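Local coordinates for protein Asp (Solanum tuberosum, PDB 3RFI) that forms the saposin-like insert of a plant aspartic protease and, as in other saposin-like proteins, probably interacts with membranes, at residues M83-Q86 / L87-G91. Residues are numbered along the deposited sequence; the frame is centred on the assembly and turned at random.
Sequences MQNQ and LKQEG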
ATOM      1  N   MET A  83       7.722  -2.017   7.395  1.00 20.64           N
ATOM      2  CA  MET A  83       7.283  -1.131   6.316  1.00 20.89           C
ATOM      3  C   MET A  83       5.773  -1.103   6.246  1.00 20.36           C
ATOM      4  O   MET A  83       5.201  -0.032   6.086  1.00 20.97           O
ATOM      5  CB  MET A  83       7.864  -1.522   4.954  1.00 19.91           C
ATOM      6  CG  MET A  83       9.383  -1.366   4.966  1.00 19.91           C
ATOM      7  SD  MET A  83       9.925  -2.060   3.398  1.00 23.68           S
ATOM      8  CE  MET A  83      11.683  -1.858   3.557  1.00 23.38           C
ATOM      9  N   GLN A  84       5.149  -2.265   6.333  1.00 21.45           N
ATOM     10  CA  GLN A  84       3.695  -2.329   6.286  1.00 22.79           C
ATOM     11  C   GLN A  84       3.090  -1.589   7.438  1.00 21.56           C
ATOM     12  O   GLN A  84       2.029  -1.004   7.273  1.00 22.14           O
ATOM     13  CB  GLN A  84       3.195  -3.755   6.371  1.00 22.03           C
ATOM     14  CG  GLN A  84       3.427  -4.546   5.037  1.00 29.87           C
ATOM     15  CD  GLN A  84       3.107  -6.028   5.232  1.00 33.50           C
ATOM     16  OE1 GLN A  84       3.936  -6.760   5.761  1.00 32.34           O
ATOM     17  NE2 GLN A  84       1.870  -6.454   4.880  1.00 34.47           N
ATOM     18  N   ASN A  85       3.732  -1.676   8.598  1.00 20.91           N
ATOM     19  CA  ASN A  85       3.180  -0.971   9.761  1.00 23.00           C
ATOM     20  C   ASN A  85       3.281   0.544   9.578  1.00 21.90           C
ATOM     21  O   ASN A  85       2.325   1.245   9.980  1.00 25.04           O
ATOM     22  CB  ASN A  85       3.877  -1.344  11.046  1.00 23.35           C
ATOM     23  CG  ASN A  85       3.013  -1.070  12.241  1.00 27.74           C
ATOM     24  OD1 ASN A  85       2.000  -1.698  12.408  1.00 27.83           O
ATOM     25  ND2 ASN A  85       3.433  -0.134  13.103  1.00 25.94           N
ATOM     26  N   GLN A  86       4.373   1.035   8.974  1.00 21.68           N
ATOM     27  CA  GLN A  86       4.479   2.459   8.641  1.00 23.75           C
ATOM     28  C   GLN A  86       3.339   2.807   7.698  1.00 23.82           C
ATOM     29  O   GLN A  86       2.703   3.857   7.817  1.00 25.92           O
ATOM     30  CB  GLN A  86       5.826   2.844   8.029  1.00 25.32           C
ATOM     31  CG  GLN A  86       6.246   4.304   8.264  1.00 32.59           C
ATOM     32  CD  GLN A  86       5.468   5.244   7.495  1.00 39.96           C
ATOM     33  OE1 GLN A  86       4.971   6.269   8.025  1.00 44.84           O
ATOM     34  NE2 GLN A  86       5.312   4.939   6.216  1.00 37.18           N
ATOM     35  N   LEU A  87       3.004   1.913   6.795  1.00 22.86           N
ATOM     36  CA  LEU A  87       2.013   2.293   5.790  1.00 25.24           C
ATOM     37  C   LEU A  87       0.608   2.408   6.398  1.00 24.96           C
ATOM     38  O   LEU A  87      -0.255   3.059   5.806  1.00 27.78           O
ATOM     39  CB  LEU A  87       2.013   1.276   4.652  1.00 25.22           C
ATOM     40  CG  LEU A  87       3.241   1.341   3.771  1.00 29.06           C
ATOM     41  CD1 LEU A  87       2.979   0.437   2.578  1.00 32.22           C
ATOM     42  CD2 LEU A  87       3.444   2.799   3.343  1.00 30.75           C
ATOM     43  N   LYS A  88       0.411   1.802   7.566  1.00 33.13           N
ATOM     44  CA  LYS A  88      -0.880   1.850   8.284  1.00 34.89           C
ATOM     45  C   LYS A  88      -1.043   3.176   8.992  1.00 35.21           C
ATOM     46  O   LYS A  88      -2.140   3.494   9.480  1.00 37.50           O
ATOM     47  CB  LYS A  88      -0.911   0.768   9.386  1.00 38.23           C
ATOM     48  CG  LYS A  88      -0.978  -0.667   8.909  1.00 40.46           C
ATOM     49  CD  LYS A  88      -0.910  -1.612  10.142  1.00 45.61           C
ATOM     50  CE  LYS A  88      -0.037  -2.904   9.909  1.00 47.93           C
ATOM     51  NZ  LYS A  88       0.641  -3.482  11.157  1.00 40.52           N
ATOM     52  N   GLN A  89       0.055   3.918   9.135  1.00 33.80           N
ATOM     53  CA  GLN A  89       0.040   5.095   9.985  1.00 35.72           C
ATOM     54  C   GLN A  89      -0.953   6.109   9.416  1.00 35.57           C
ATOM     55  O   GLN A  89      -1.104   6.186   8.214  1.00 30.87           O
ATOM     56  CB  GLN A  89       1.448   5.700  10.187  1.00 37.29           C
ATOM     57  CG  GLN A  89       2.518   4.775  10.896  1.00 40.20           C
ATOM     58  CD  GLN A  89       2.130   4.268  12.281  1.00 50.24           C
ATOM     59  OE1 GLN A  89       1.723   5.058  13.143  1.00 55.33           O
ATOM     60  NE2 GLN A  89       2.302   2.957  12.526  1.00 48.13           N
ATOM     61  N   GLU A  90      -1.663   6.853  10.277  1.00 38.75           N
ATOM     62  CA  GLU A  90      -2.668   7.845   9.792  1.00 42.10           C
ATOM     63  C   GLU A  90      -2.148   8.829   8.750  1.00 40.19           C
ATOM     64  O   GLU A  90      -2.744   8.992   7.685  1.00 37.88           O
ATOM     65  CB  GLU A  90      -3.280   8.676  10.952  1.00 46.72           C
ATOM     66  CG  GLU A  90      -4.613   8.198  11.475  1.00 56.20           C
ATOM     67  CD  GLU A  90      -5.610   7.775  10.385  1.00 58.90           C
ATOM     68  OE1 GLU A  90      -5.970   6.577  10.400  1.00 63.00           O
ATOM     69  OE2 GLU A  90      -6.049   8.605   9.549  1.00 57.36           O
ATOM     70  N   GLY A  91      -1.056   9.510   9.095  1.00 42.37           N
ATOM     71  CA  GLY A  91      -0.402  10.432   8.188  1.00 44.01           C
ATOM     72  C   GLY A  91      -0.154   9.834   6.812  1.00 41.25           C
ATOM     73  O   GLY A  91      -0.408  10.470   5.808  1.00 40.61           O
TER
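K88 reaches back to N85, its NZ hydrogen-bonded to the amide oxygen OD1 at 2.6 Å. The ammonium group lies in the carbonyl plane of that amide, on a lone pair, and CE follows alongside at 3.4 Å from OD1. With CG anti to the carbonyl carbon (chi1 -70°), the lysine chain starts back over the preceding turn, its CG 3.4 Å from Q84 O, before bending at chi3 toward the asparagine. Q89 returns to the same residue by another route: folded at chi2, it hydrogen-bonds through NE2 to N85 O at 3.1 Å. NE2 stands well above the carbonyl plane, not on a lone pair, with an N-H...O angle of 151°. This donor and K88 N grip the carbonyl oxygen from opposite faces of its plane. The amide planes of N85 and Q89 are 59° apart, and ND2 and NE2, both donors, merely lie close. With an alanine here in place of N85, the K88 ammonium would probably lose its amide acceptor and the lysine chain be freer to turn. Beyond, Q89 N hydrogen-bonds to Q86 O at 3.0 Å, and Q89 CG lies 3.2 Å from Q86 O; Q86 OE1 is hydrogen-bonded to T92 OG1. The L87 side chain leans on V27 of helix 6-29. This exposed turn joins helices 71-87 and 90-104, Q89 taking the N-cap position of the latter, consistent with the bent helical hairpins of saposin-like domains.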